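Side-chain contacts in BpsB (PgaB), Poly-beta-1,6-N-acetyl-D-glucosamine N-deacetylase (Bordetella bronchiseptica RB50, PDB 5BU6), which removes acetyl groups from the N-acetylglucosamine units of poly-beta-1,6-N-acetyl-D-glucosamine and is required for biofilm formation in Bordetella bronchiseptica: residues A[127-130]-A[131-135]; A[138-141]-A[142-145]; A[196-199]-A[200-203]; A[223-226]-A[227-231]. The protein carries 5 engineered substitutions. All coordinates share one frame; numbering follows the deposited sequence.

In the fold
The four contacts follow one another along the chain, all within its polysaccharide deacetylase region. Contact 1 is the turn after strand 127-129. It runs into helix 137-145, which holds contact 2. Their centres lie about 19 Å apart, and Met135 of contact 1 packs on Leu140 and Met143 of contact 2. Contact 3 lies on helix 189-211 and contact 4 at the start of helix 227-235. These two are about 13 Å apart between centres and belong to neighbouring helices. Contacts 2 and 4 are on opposite sides of the chain's centre, about 29 Å apart between centres. Helix 137-145 packs on strands 104-108 and 149-153. Asp199 of contact 3 holds the loop between the nickel ligands His154 and His159.

Contact 1: residues A[127-130]-A[131-135]; sequences IEVP and HDFFM
Pro130 and Phe133 meet through a CH-pi contact. The proline ring lies over one face of the phenyl ring. Pro130 CD is 3.7 Å from the centroid of the Phe133 ring and only 8° off the ring normal, so it sits over the middle. Pro130 CG leans toward the rim and comes within 3.6 Å of Phe133 CE1. The Phe133 CG is anti to its own carbonyl carbon (chi1 -84°), which turns the ring back along the chain and under the proline.

Apolar contacts extend this cluster. Val129 CB is 3.9 Å from Phe133 CD2. The CG2 branch of the same valine goes to the other aromatic ring, 3.8 Å from Phe134 CE2. One valine thus spans two successive phenylalanines. Beyond the segments, the Phe134 ring stacks on Tyr86 and also meets Trp112. The Phe134 side chain is about 9 Å from a bound nickel ion. On the proline itself, Asp132 OD1 makes a plain close approach, 3.1 Å from Pro130 CB.

The polar part is a backbone bond. Phe133 N donates to Pro130 O at 3.1 Å and nearly straight, 163° at the hydrogen. A weak bond of 3.3 Å from Phe134 N to His131 O continues the winding.

Phe133 and Met135 are tied by backbone bonds to Ala87 and Gly85. The arrangement is a type I turn running as a 3-10 segment, closed by a proline-aromatic CH-pi contact, between a beta-hairpin strand and helix 137-145.

Contact 2: residues A[138-141]-A[142-145]; sequences AQLR and EMAQ
Leu140 pairs with Ala144 and Arg141 with Gln145 through the regular i to i+4 backbone bonds of an alpha helix, as do Ala138 with Glu142 and Gln139 with Met143. This is helix 137-145, which packs beside the parallel sheet of the deacetylase domain. Ala144 N donates to Leu140 O at 3.0 Å. Gln145 N reaches Arg141 O at 2.9 Å, and this bond is more bent, 146° at the hydrogen.

The buried side of the helix is apolar. Leu140 CD2 touches the methyl of Met143, with CD2 3.7 Å from Met143 CE. The methionine chain bends at its last torsion (chi3 -53°), which brings CE back toward the leucine. Outside the segments, Leu140 and Met143 both rest on Val106 of strand 104-108. Leu140 also meets Leu151 and Met143 meets Val149, both of strand 149-153. Met135 packs against the same two side chains, so this helix face is anchored on the sheet and on the preceding loop. Ala144 packs on Leu151 and Val213.

The outer side is polar. Glu142 OE1 makes a weak hydrogen bond to Tyr90 OH of helix 88-100. Gln139 OE1 turns back to accept from Thr136 N. Arg141 stretches out from CG to NE and gives NH2 to Thr211 O. Gln145 NE2 stands over one face of the Arg141 guanidinium, offset toward its rim, with the amide and guanidinium planes 45° apart. Both groups present donors here, so it is no hydrogen bond. Gln145 NE2 lies 3.1 Å from Arg141 NH1 and 3.2 Å from Arg141 CZ.

Contact 3: residues A[196-199]-A[200-203]; sequences VRQD and LKTS
Thr202 folds its side chain back onto the carbonyl of Gln198, one helical turn earlier. Its CB is 3.3 Å from Gln198 O. From there OG1 stands beside the backbone N and anti to the carbonyl carbon (chi1 -59°). This torsion swings the hydroxyl over the preceding turn, where OG1 donates to Gln198 O at 2.8 Å. Thr202 N donates to the same oxygen, also at 2.8 Å. The two donors come from opposite faces of the carbonyl plane. One acceptor is gripped twice, which should hold the hydroxyl in place. The other branch, CG2, is anti to the backbone N and takes no part in this bond. Outside the segments, the Thr202 side chain also touches His156.

The helix is 189-211, the longest helix of the chain in this family 4 carbohydrate esterase. It packs on helix 227-235 and meets the end of strand 149-153 through Ser203. Asp199 and Ser203 are buried polar residues of this helix. Asp199 turns away from the segment 200-203 and takes His156 N on OD1 and Asn157 N on OD2. Those two residues lie in the loop between His154 and His159, two of the nickel ligands, consistent with Asp199 fixing the loop that carries these ligands. Ser203 OG donates to Leu200 O at 2.9 Å and is also bonded to Ser153 OG. Leu200 CD1 meets Val196 CG1 at 4.2 Å; Val196 packs on Val232 and Leu200 on Ala233.

The outer face carries the long chains. Arg197 NE forms a salt bridge with Glu235 OE1. The Gln198 bend at chi2 (78°) carries OE1 across the lysine chain, 3.8 Å from Lys201 CE.

Contact 4: residues A[223-226]-A[227-231]; sequences GAHN and RDTDQ
Asn226 and Thr229 form a capping box at the start of helix 227-235. Each side chain serves the other residue's backbone NH. Asn226 OD1 accepts from Thr229 N at 3.0 Å, and Thr229 OG1 accepts from Asn226 N at 2.9 Å. The second bond is nearly straight, 167° at the hydrogen. The Asn226 CG lies between its own N and carbonyl carbon (chi1 54°), which points the amide oxygen at the first turn. Asp228 N is also close to this oxygen, 2.9 Å from Asn226 OD1. Behind the cap, Asp230 N donates to Asn226 O at 3.0 Å and begins the regular helix.

His225 adds a side-chain contact before the cap. Its CD2 edge faces the carboxylate of Asp230, and CD2 is 3.1 Å from Asp230 OD1. The ring and carboxylate planes are turned 37° apart. Gln257 bridges the pair: His225 NE2 is bonded to Gln257 OE1, and Asp230 OD2 accepts from Gln257 NE2. His225 ND1 makes a weak bond to Gly223 O. Trp220 stacks on the His225 ring.

The outer end is tied to helix 189-211. Asn226 ND2 is bonded to Tyr192 OH, and Asp228 forms a salt bridge with Arg193. The arrangement is a capping box, with asparagine at the N-cap and threonine three residues on, set where a loop enters a helix of the deacetylase fold.

Contact 1: residues A[127-130]-A[131-135]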
ATOM      1  N   ILE A 127      17.558  -5.210 -11.440  1.00 62.89           N
ATOM      2  CA  ILE A 127      17.006  -6.267 -10.592  1.00 54.24           C
ATOM      3  C   ILE A 127      15.693  -6.878 -11.110  1.00 51.37           C
ATOM      4  O   ILE A 127      14.664  -6.191 -11.227  1.00 49.65           O
ATOM      5  CB  ILE A 127      16.751  -5.763  -9.157  1.00 53.17           C
ATOM      6  CG1 ILE A 127      18.048  -5.287  -8.497  1.00 63.59           C
ATOM      7  CG2 ILE A 127      16.114  -6.859  -8.313  1.00 53.43           C
ATOM      8  CD1 ILE A 127      17.832  -4.703  -7.119  1.00 64.01           C
ATOM      9  N   GLU A 128      15.741  -8.179 -11.395  1.00 48.00           N
ATOM     10  CA  GLU A 128      14.556  -8.965 -11.746  1.00 52.88           C
ATOM     11  C   GLU A 128      14.322 -10.067 -10.713  1.00 49.12           C
ATOM     12  O   GLU A 128      15.281 -10.626 -10.178  1.00 53.36           O
ATOM     13  CB  GLU A 128      14.710  -9.598 -13.136  1.00 62.54           C
ATOM     14  CG  GLU A 128      14.447  -8.674 -14.306  1.00 76.12           C
ATOM     15  CD  GLU A 128      14.325  -9.434 -15.617  1.00 94.95           C
ATOM     16  OE1 GLU A 128      15.056 -10.434 -15.799  1.00 98.37           O
ATOM     17  OE2 GLU A 128      13.489  -9.038 -16.459  1.00104.07           O
ATOM     18  N   VAL A 129      13.059 -10.390 -10.439  1.00 47.56           N
ATOM     19  CA  VAL A 129      12.765 -11.485  -9.521  1.00 46.27           C
ATOM     20  C   VAL A 129      11.788 -12.494 -10.113  1.00 46.47           C
ATOM     21  O   VAL A 129      10.966 -12.161 -10.970  1.00 40.03           O
ATOM     22  CB  VAL A 129      12.199 -10.970  -8.169  1.00 45.89           C
ATOM     23  CG1 VAL A 129      13.236 -10.143  -7.432  1.00 52.83           C
ATOM     24  CG2 VAL A 129      10.912 -10.180  -8.372  1.00 35.52           C
ATOM     25  N   PRO A 130      11.877 -13.745  -9.650  1.00 47.35           N
ATOM     26  CA  PRO A 130      10.974 -14.794 -10.115  1.00 42.25           C
ATOM     27  C   PRO A 130       9.513 -14.480  -9.858  1.00 44.03           C
ATOM     28  O   PRO A 130       9.167 -13.877  -8.834  1.00 37.18           O
ATOM     29  CB  PRO A 130      11.416 -16.016  -9.301  1.00 42.39           C
ATOM     30  CG  PRO A 130      12.801 -15.761  -8.977  1.00 48.60           C
ATOM     31  CD  PRO A 130      12.931 -14.286  -8.776  1.00 43.41           C
ATOM     32  N   HIS A 131       8.672 -14.883 -10.808  1.00 42.31           N
ATOM     33  CA  HIS A 131       7.228 -14.781 -10.695  1.00 37.73           C
ATOM     34  C   HIS A 131       6.714 -15.349  -9.365  1.00 35.48           C
ATOM     35  O   HIS A 131       5.827 -14.765  -8.742  1.00 34.20           O
ATOM     36  CB  HIS A 131       6.574 -15.509 -11.889  1.00 46.75           C
ATOM     37  CG  HIS A 131       5.091 -15.333 -11.977  1.00 63.28           C
ATOM     38  ND1 HIS A 131       4.490 -14.096 -12.060  1.00 77.74           N
ATOM     39  CD2 HIS A 131       4.088 -16.241 -12.000  1.00 75.01           C
ATOM     40  CE1 HIS A 131       3.180 -14.247 -12.124  1.00 81.46           C
ATOM     41  NE2 HIS A 131       2.909 -15.540 -12.091  1.00 80.87           N
ATOM     42  N   ASP A 132       7.293 -16.456  -8.893  1.00 35.74           N
ATOM     43  CA  ASP A 132       6.735 -17.103  -7.705  1.00 35.56           C
ATOM     44  C   ASP A 132       7.243 -16.510  -6.385  1.00 34.53           C
ATOM     45  O   ASP A 132       6.969 -17.047  -5.307  1.00 35.53           O
ATOM     46  CB  ASP A 132       7.005 -18.608  -7.749  1.00 53.04           C
ATOM     47  CG  ASP A 132       8.373 -18.938  -8.298  1.00 77.00           C
ATOM     48  OD1 ASP A 132       9.208 -18.018  -8.388  1.00 85.47           O
ATOM     49  OD2 ASP A 132       8.616 -20.118  -8.632  1.00 85.84           O
ATOM     50  N   PHE A 133       7.940 -15.379  -6.450  1.00 33.90           N
ATOM     51  CA  PHE A 133       8.202 -14.612  -5.228  1.00 32.15           C
ATOM     52  C   PHE A 133       6.936 -13.957  -4.686  1.00 32.50           C
ATOM     53  O   PHE A 133       6.897 -13.518  -3.534  1.00 30.22           O
ATOM     54  CB  PHE A 133       9.267 -13.533  -5.462  1.00 39.02           C
ATOM     55  CG  PHE A 133      10.680 -14.034  -5.334  1.00 38.56           C
ATOM     56  CD1 PHE A 133      10.967 -15.374  -5.510  1.00 43.52           C
ATOM     57  CD2 PHE A 133      11.710 -13.173  -5.002  1.00 45.81           C
ATOM     58  CE1 PHE A 133      12.271 -15.858  -5.378  1.00 49.69           C
ATOM     59  CE2 PHE A 133      13.024 -13.646  -4.862  1.00 43.30           C
ATOM     60  CZ  PHE A 133      13.299 -14.987  -5.047  1.00 47.31           C
ATOM     61  N   PHE A 134       5.908 -13.873  -5.519  1.00 30.71           N
ATOM     62  CA  PHE A 134       4.663 -13.203  -5.126  1.00 28.83           C
ATOM     63  C   PHE A 134       3.513 -14.176  -4.846  1.00 31.70           C
ATOM     64  O   PHE A 134       3.423 -15.233  -5.457  1.00 33.67           O
ATOM     65  CB  PHE A 134       4.266 -12.210  -6.222  1.00 33.97           C
ATOM     66  CG  PHE A 134       5.285 -11.135  -6.431  1.00 34.00           C
ATOM     67  CD1 PHE A 134       5.323 -10.040  -5.594  1.00 39.82           C
ATOM     68  CD2 PHE A 134       6.245 -11.250  -7.415  1.00 37.83           C
ATOM     69  CE1 PHE A 134       6.283  -9.058  -5.753  1.00 34.96           C
ATOM     70  CE2 PHE A 134       7.199 -10.269  -7.588  1.00 36.19           C
ATOM     71  CZ  PHE A 134       7.224  -9.177  -6.749  1.00 35.53           C
ATOM     72  N   MET A 135       2.631 -13.780  -3.929  1.00 30.17           N
ATOM     73  CA  MET A 135       1.371 -14.460  -3.677  1.00 37.30           C
ATOM     74  C   MET A 135       0.576 -14.672  -4.946  1.00 31.82           C
ATOM     75  O   MET A 135       0.557 -13.813  -5.840  1.00 33.99           O
ATOM     76  CB  MET A 135       0.496 -13.658  -2.714  1.00 34.10           C
ATOM     77  CG  MET A 135       0.810 -13.803  -1.285  1.00 35.62           C
ATOM     78  SD  MET A 135      -0.430 -12.865  -0.344  1.00 44.60           S
ATOM     79  CE  MET A 135      -0.058 -11.202  -0.864  1.00 55.41           C
TER

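Contact 2: residues A[138-141]-A[142-145]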
ATOM      1  N   ALA A 138      -5.135 -16.847  -6.122  1.00 35.18           N
ATOM      2  CA  ALA A 138      -5.921 -17.765  -5.293  1.00 34.54           C
ATOM      3  C   ALA A 138      -5.651 -17.515  -3.821  1.00 36.71           C
ATOM      4  O   ALA A 138      -6.573 -17.500  -2.991  1.00 33.17           O
ATOM      5  CB  ALA A 138      -5.607 -19.193  -5.640  1.00 42.37           C
ATOM      6  N   GLN A 139      -4.380 -17.307  -3.494  1.00 30.23           N
ATOM      7  CA  GLN A 139      -3.999 -16.971  -2.123  1.00 32.22           C
ATOM      8  C   GLN A 139      -4.608 -15.628  -1.668  1.00 37.72           C
ATOM      9  O   GLN A 139      -5.134 -15.524  -0.560  1.00 34.53           O
ATOM     10  CB  GLN A 139      -2.464 -16.947  -1.988  1.00 30.54           C
ATOM     11  CG  GLN A 139      -1.859 -18.356  -1.959  1.00 34.99           C
ATOM     12  CD  GLN A 139      -0.364 -18.371  -2.209  1.00 38.20           C
ATOM     13  OE1 GLN A 139       0.238 -17.359  -2.551  1.00 40.05           O
ATOM     14  NE2 GLN A 139       0.236 -19.538  -2.061  1.00 44.77           N
ATOM     15  N   LEU A 140      -4.557 -14.609  -2.516  1.00 32.70           N
ATOM     16  CA  LEU A 140      -5.186 -13.332  -2.172  1.00 33.88           C
ATOM     17  C   LEU A 140      -6.686 -13.449  -1.959  1.00 35.07           C
ATOM     18  O   LEU A 140      -7.244 -12.832  -1.037  1.00 39.30           O
ATOM     19  CB  LEU A 140      -4.927 -12.281  -3.259  1.00 32.30           C
ATOM     20  CG  LEU A 140      -3.511 -11.706  -3.244  1.00 42.83           C
ATOM     21  CD1 LEU A 140      -3.215 -11.066  -4.580  1.00 42.50           C
ATOM     22  CD2 LEU A 140      -3.352 -10.677  -2.124  1.00 40.70           C
ATOM     23  N   ARG A 141      -7.347 -14.220  -2.818  1.00 30.62           N
ATOM     24  CA  ARG A 141      -8.780 -14.408  -2.696  1.00 34.06           C
ATOM     25  C   ARG A 141      -9.104 -15.101  -1.376  1.00 37.78           C
ATOM     26  O   ARG A 141     -10.089 -14.765  -0.720  1.00 38.84           O
ATOM     27  CB  ARG A 141      -9.322 -15.215  -3.876  1.00 29.88           C
ATOM     28  CG  ARG A 141     -10.808 -15.523  -3.788  1.00 37.05           C
ATOM     29  CD  ARG A 141     -11.301 -16.073  -5.119  1.00 38.73           C
ATOM     30  NE  ARG A 141     -12.543 -16.847  -5.007  1.00 56.73           N
ATOM     31  CZ  ARG A 141     -13.763 -16.316  -4.955  1.00 69.71           C
ATOM     32  NH1 ARG A 141     -14.831 -17.104  -4.866  1.00 66.72           N
ATOM     33  NH2 ARG A 141     -13.917 -14.999  -4.986  1.00 75.94           N
ATOM     34  N   GLU A 142      -8.272 -16.058  -0.973  1.00 37.03           N
ATOM     35  CA  GLU A 142      -8.503 -16.739   0.292  1.00 36.76           C
ATOM     36  C   GLU A 142      -8.420 -15.777   1.485  1.00 33.85           C
ATOM     37  O   GLU A 142      -9.243 -15.844   2.403  1.00 38.59           O
ATOM     38  CB  GLU A 142      -7.512 -17.884   0.489  1.00 51.19           C
ATOM     39  CG  GLU A 142      -7.792 -18.693   1.745  1.00 75.56           C
ATOM     40  CD  GLU A 142      -6.861 -19.878   1.911  1.00 97.19           C
ATOM     41  OE1 GLU A 142      -6.487 -20.489   0.888  1.00109.85           O
ATOM     42  OE2 GLU A 142      -6.500 -20.195   3.065  1.00 98.49           O
ATOM     43  N   MET A 143      -7.435 -14.884   1.463  1.00 34.09           N
ATOM     44  CA  MET A 143      -7.279 -13.894   2.522  1.00 31.12           C
ATOM     45  C   MET A 143      -8.479 -12.959   2.573  1.00 37.44           C
ATOM     46  O   MET A 143      -8.997 -12.631   3.642  1.00 34.19           O
ATOM     47  CB  MET A 143      -5.996 -13.090   2.318  1.00 31.31           C
ATOM     48  CG  MET A 143      -4.741 -13.922   2.545  1.00 36.44           C
ATOM     49  SD  MET A 143      -3.237 -12.958   2.779  1.00 44.19           S
ATOM     50  CE  MET A 143      -3.258 -11.903   1.342  1.00 48.70           C
ATOM     51  N   ALA A 144      -8.896 -12.512   1.400  1.00 34.02           N
ATOM     52  CA  ALA A 144     -10.071 -11.668   1.284  1.00 41.26           C
ATOM     53  C   ALA A 144     -11.293 -12.378   1.838  1.00 41.21           C
ATOM     54  O   ALA A 144     -12.111 -11.775   2.515  1.00 45.37           O
ATOM     55  CB  ALA A 144     -10.301 -11.268  -0.169  1.00 35.17           C
ATOM     56  N   GLN A 145     -11.419 -13.671   1.569  1.00 36.59           N
ATOM     57  CA  GLN A 145     -12.603 -14.389   2.015  1.00 37.50           C
ATOM     58  C   GLN A 145     -12.560 -14.771   3.492  1.00 41.63           C
ATOM     59  O   GLN A 145     -13.568 -15.196   4.043  1.00 42.68           O
ATOM     60  CB  GLN A 145     -12.817 -15.640   1.165  1.00 48.21           C
ATOM     61  CG  GLN A 145     -13.260 -15.320  -0.255  1.00 58.66           C
ATOM     62  CD  GLN A 145     -13.548 -16.564  -1.059  1.00 68.32           C
ATOM     63  OE1 GLN A 145     -12.822 -17.555  -0.972  1.00 70.97           O
ATOM     64  NE2 GLN A 145     -14.620 -16.524  -1.841  1.00 76.48           N
TER

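Contact 3: residues A[196-199]-A[200-203]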
ATOM      1  N   VAL A 196      -1.974   7.653 -15.329  1.00 40.15           N
ATOM      2  CA  VAL A 196      -2.276   7.291 -13.949  1.00 39.55           C
ATOM      3  C   VAL A 196      -3.698   6.734 -13.809  1.00 35.95           C
ATOM      4  O   VAL A 196      -3.912   5.755 -13.094  1.00 38.86           O
ATOM      5  CB  VAL A 196      -2.108   8.479 -12.992  1.00 39.80           C
ATOM      6  CG1 VAL A 196      -2.538   8.097 -11.602  1.00 39.89           C
ATOM      7  CG2 VAL A 196      -0.657   8.971 -13.003  1.00 34.96           C
ATOM      8  N   ARG A 197      -4.669   7.344 -14.493  1.00 37.65           N
ATOM      9  CA  ARG A 197      -6.042   6.823 -14.445  1.00 37.09           C
ATOM     10  C   ARG A 197      -6.170   5.382 -14.926  1.00 39.72           C
ATOM     11  O   ARG A 197      -6.761   4.549 -14.247  1.00 37.05           O
ATOM     12  CB  ARG A 197      -6.990   7.689 -15.274  1.00 40.36           C
ATOM     13  CG  ARG A 197      -8.446   7.486 -14.881  1.00 44.92           C
ATOM     14  CD  ARG A 197      -9.376   8.289 -15.773  1.00 48.85           C
ATOM     15  NE  ARG A 197      -9.241   9.729 -15.580  1.00 49.64           N
ATOM     16  CZ  ARG A 197      -8.593  10.541 -16.409  1.00 52.94           C
ATOM     17  NH1 ARG A 197      -8.007  10.054 -17.491  1.00 58.35           N
ATOM     18  NH2 ARG A 197      -8.531  11.846 -16.157  1.00 49.09           N
ATOM     19  N   GLN A 198      -5.623   5.102 -16.104  1.00 36.89           N
ATOM     20  CA  GLN A 198      -5.662   3.758 -16.664  1.00 43.90           C
ATOM     21  C   GLN A 198      -4.976   2.762 -15.744  1.00 42.03           C
ATOM     22  O   GLN A 198      -5.466   1.650 -15.564  1.00 41.36           O
ATOM     23  CB  GLN A 198      -5.010   3.737 -18.050  1.00 50.53           C
ATOM     24  CG  GLN A 198      -5.054   2.387 -18.749  1.00 60.93           C
ATOM     25  CD  GLN A 198      -6.410   2.075 -19.363  1.00 77.47           C
ATOM     26  OE1 GLN A 198      -7.380   1.795 -18.655  1.00 83.31           O
ATOM     27  NE2 GLN A 198      -6.479   2.112 -20.690  1.00 84.96           N
ATOM     28  N   ASP A 199      -3.859   3.168 -15.146  1.00 41.82           N
ATOM     29  CA  ASP A 199      -3.170   2.322 -14.175  1.00 37.52           C
ATOM     30  C   ASP A 199      -4.079   1.934 -13.010  1.00 40.91           C
ATOM     31  O   ASP A 199      -4.212   0.758 -12.692  1.00 42.37           O
ATOM     32  CB  ASP A 199      -1.928   3.023 -13.636  1.00 37.96           C
ATOM     33  CG  ASP A 199      -1.071   2.104 -12.792  1.00 49.62           C
ATOM     34  OD1 ASP A 199      -1.416   1.897 -11.605  1.00 45.75           O
ATOM     35  OD2 ASP A 199      -0.060   1.584 -13.317  1.00 52.40           O
ATOM     36  N   LEU A 200      -4.703   2.921 -12.369  1.00 33.82           N
ATOM     37  CA  LEU A 200      -5.546   2.616 -11.217  1.00 30.24           C
ATOM     38  C   LEU A 200      -6.748   1.770 -11.631  1.00 34.54           C
ATOM     39  O   LEU A 200      -7.129   0.834 -10.919  1.00 38.36           O
ATOM     40  CB  LEU A 200      -6.014   3.908 -10.528  1.00 33.51           C
ATOM     41  CG  LEU A 200      -4.879   4.777  -9.983  1.00 41.32           C
ATOM     42  CD1 LEU A 200      -5.400   6.009  -9.255  1.00 38.81           C
ATOM     43  CD2 LEU A 200      -3.982   3.955  -9.083  1.00 39.94           C
ATOM     44  N   LYS A 201      -7.356   2.117 -12.766  1.00 35.21           N
ATOM     45  CA  LYS A 201      -8.518   1.391 -13.271  1.00 33.51           C
ATOM     46  C   LYS A 201      -8.159  -0.074 -13.537  1.00 35.47           C
ATOM     47  O   LYS A 201      -8.892  -0.988 -13.162  1.00 32.23           O
ATOM     48  CB  LYS A 201      -9.048   2.032 -14.559  1.00 40.99           C
ATOM     49  CG  LYS A 201     -10.402   1.492 -15.016  1.00 49.62           C
ATOM     50  CD  LYS A 201     -10.662   1.767 -16.499  1.00 68.47           C
ATOM     51  CE  LYS A 201     -10.377   3.217 -16.888  1.00 81.86           C
ATOM     52  NZ  LYS A 201     -11.421   4.178 -16.421  1.00 89.94           N
ATOM     53  N   THR A 202      -7.027  -0.290 -14.194  1.00 34.08           N
ATOM     54  CA  THR A 202      -6.547  -1.644 -14.433  1.00 33.82           C
ATOM     55  C   THR A 202      -6.346  -2.443 -13.137  1.00 31.40           C
ATOM     56  O   THR A 202      -6.781  -3.597 -13.055  1.00 33.23           O
ATOM     57  CB  THR A 202      -5.237  -1.621 -15.251  1.00 36.49           C
ATOM     58  OG1 THR A 202      -5.482  -0.968 -16.499  1.00 38.31           O
ATOM     59  CG2 THR A 202      -4.731  -3.039 -15.540  1.00 37.46           C
ATOM     60  N   SER A 203      -5.709  -1.852 -12.124  1.00 32.21           N
ATOM     61  CA  SER A 203      -5.478  -2.594 -10.881  1.00 30.78           C
ATOM     62  C   SER A 203      -6.792  -2.968 -10.198  1.00 33.52           C
ATOM     63  O   SER A 203      -6.937  -4.082  -9.684  1.00 31.69           O
ATOM     64  CB  SER A 203      -4.581  -1.795  -9.907  1.00 34.52           C
ATOM     65  OG  SER A 203      -5.278  -0.693  -9.356  1.00 41.07           O
TER

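Contact 4: residues A[223-226]-A[227-231]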
ATOM      1  N   GLY A 223       4.780   6.632  -1.211  1.00 34.57           N
ATOM      2  CA  GLY A 223       3.999   7.762  -0.724  1.00 39.96           C
ATOM      3  C   GLY A 223       3.846   8.883  -1.743  1.00 41.24           C
ATOM      4  O   GLY A 223       3.547  10.029  -1.384  1.00 39.31           O
ATOM      5  N   ALA A 224       4.052   8.566  -3.022  1.00 38.38           N
ATOM      6  CA  ALA A 224       4.087   9.604  -4.052  1.00 36.79           C
ATOM      7  C   ALA A 224       2.716   9.854  -4.669  1.00 38.48           C
ATOM      8  O   ALA A 224       2.123   8.980  -5.306  1.00 36.29           O
ATOM      9  CB  ALA A 224       5.078   9.256  -5.124  1.00 35.44           C
ATOM     10  N   HIS A 225       2.220  11.069  -4.472  1.00 39.72           N
ATOM     11  CA  HIS A 225       0.913  11.442  -4.982  1.00 39.11           C
ATOM     12  C   HIS A 225       0.828  12.958  -4.995  1.00 41.53           C
ATOM     13  O   HIS A 225       1.656  13.647  -4.384  1.00 40.74           O
ATOM     14  CB  HIS A 225      -0.200  10.822  -4.122  1.00 34.98           C
ATOM     15  CG  HIS A 225      -0.397  11.511  -2.809  1.00 41.19           C
ATOM     16  ND1 HIS A 225       0.578  11.551  -1.833  1.00 48.17           N
ATOM     17  CD2 HIS A 225      -1.442  12.220  -2.324  1.00 46.98           C
ATOM     18  CE1 HIS A 225       0.140  12.249  -0.801  1.00 52.16           C
ATOM     19  NE2 HIS A 225      -1.082  12.669  -1.074  1.00 52.34           N
ATOM     20  N   ASN A 226      -0.151  13.487  -5.714  1.00 41.61           N
ATOM     21  CA  ASN A 226      -0.342  14.929  -5.762  1.00 41.36           C
ATOM     22  C   ASN A 226      -1.794  15.244  -6.068  1.00 45.85           C
ATOM     23  O   ASN A 226      -2.641  14.352  -6.061  1.00 41.43           O
ATOM     24  CB  ASN A 226       0.590  15.580  -6.794  1.00 44.89           C
ATOM     25  CG  ASN A 226       0.472  14.953  -8.182  1.00 50.84           C
ATOM     26  OD1 ASN A 226      -0.625  14.715  -8.685  1.00 49.26           O
ATOM     27  ND2 ASN A 226       1.618  14.694  -8.810  1.00 53.58           N
ATOM     28  N   ARG A 227      -2.073  16.512  -6.329  1.00 52.75           N
ATOM     29  CA  ARG A 227      -3.419  16.964  -6.645  1.00 53.86           C
ATOM     30  C   ARG A 227      -4.019  16.176  -7.807  1.00 50.63           C
ATOM     31  O   ARG A 227      -5.171  15.736  -7.749  1.00 53.23           O
ATOM     32  CB  ARG A 227      -3.393  18.458  -6.981  1.00 62.02           C
ATOM     33  CG  ARG A 227      -4.461  19.267  -6.289  1.00 74.75           C
ATOM     34  CD  ARG A 227      -5.828  18.900  -6.823  1.00 88.57           C
ATOM     35  NE  ARG A 227      -6.893  19.667  -6.187  1.00 99.96           N
ATOM     36  CZ  ARG A 227      -8.162  19.636  -6.576  1.00104.18           C
ATOM     37  NH1 ARG A 227      -8.524  18.877  -7.602  1.00104.11           N
ATOM     38  NH2 ARG A 227      -9.069  20.365  -5.941  1.00106.75           N
ATOM     39  N   ASP A 228      -3.233  16.004  -8.865  1.00 46.25           N
ATOM     40  CA  ASP A 228      -3.712  15.315 -10.063  1.00 44.25           C
ATOM     41  C   ASP A 228      -4.004  13.834  -9.802  1.00 40.69           C
ATOM     42  O   ASP A 228      -5.011  13.310 -10.272  1.00 43.08           O
ATOM     43  CB  ASP A 228      -2.702  15.459 -11.202  1.00 55.53           C
ATOM     44  CG  ASP A 228      -2.603  16.893 -11.720  1.00 76.66           C
ATOM     45  OD1 ASP A 228      -3.651  17.570 -11.821  1.00 84.07           O
ATOM     46  OD2 ASP A 228      -1.474  17.342 -12.023  1.00 87.64           O
ATOM     47  N   THR A 229      -3.134  13.153  -9.058  1.00 39.35           N
ATOM     48  CA  THR A 229      -3.365  11.739  -8.821  1.00 36.00           C
ATOM     49  C   THR A 229      -4.547  11.528  -7.878  1.00 34.95           C
ATOM     50  O   THR A 229      -5.255  10.538  -8.005  1.00 39.59           O
ATOM     51  CB  THR A 229      -2.117  11.017  -8.248  1.00 39.13           C
ATOM     52  OG1 THR A 229      -1.854  11.468  -6.918  1.00 42.87           O
ATOM     53  CG2 THR A 229      -0.905  11.283  -9.106  1.00 46.58           C
ATOM     54  N   ASP A 230      -4.762  12.443  -6.939  1.00 40.47           N
ATOM     55  CA  ASP A 230      -5.883  12.290  -6.013  1.00 39.71           C
ATOM     56  C   ASP A 230      -7.202  12.475  -6.754  1.00 43.52           C
ATOM     57  O   ASP A 230      -8.176  11.770  -6.500  1.00 41.84           O
ATOM     58  CB  ASP A 230      -5.765  13.273  -4.849  1.00 40.90           C
ATOM     59  CG  ASP A 230      -4.566  12.957  -3.948  1.00 43.64           C
ATOM     60  OD1 ASP A 230      -4.050  11.821  -4.035  1.00 42.85           O
ATOM     61  OD2 ASP A 230      -4.135  13.832  -3.172  1.00 51.29           O
ATOM     62  N   GLN A 231      -7.215  13.405  -7.695  1.00 41.84           N
ATOM     63  CA  GLN A 231      -8.415  13.674  -8.482  1.00 40.87           C
ATOM     64  C   GLN A 231      -8.748  12.485  -9.378  1.00 44.28           C
ATOM     65  O   GLN A 231      -9.897  12.081  -9.512  1.00 45.08           O
ATOM     66  CB  GLN A 231      -8.216  14.928  -9.320  1.00 45.31           C
ATOM     67  CG  GLN A 231      -9.443  15.341 -10.092  1.00 66.97           C
ATOM     68  CD  GLN A 231      -9.151  16.494 -11.028  1.00 84.89           C
ATOM     69  OE1 GLN A 231      -8.253  17.302 -10.770  1.00 90.84           O
ATOM     70  NE2 GLN A 231      -9.893  16.571 -12.130  1.00 90.52           N
TER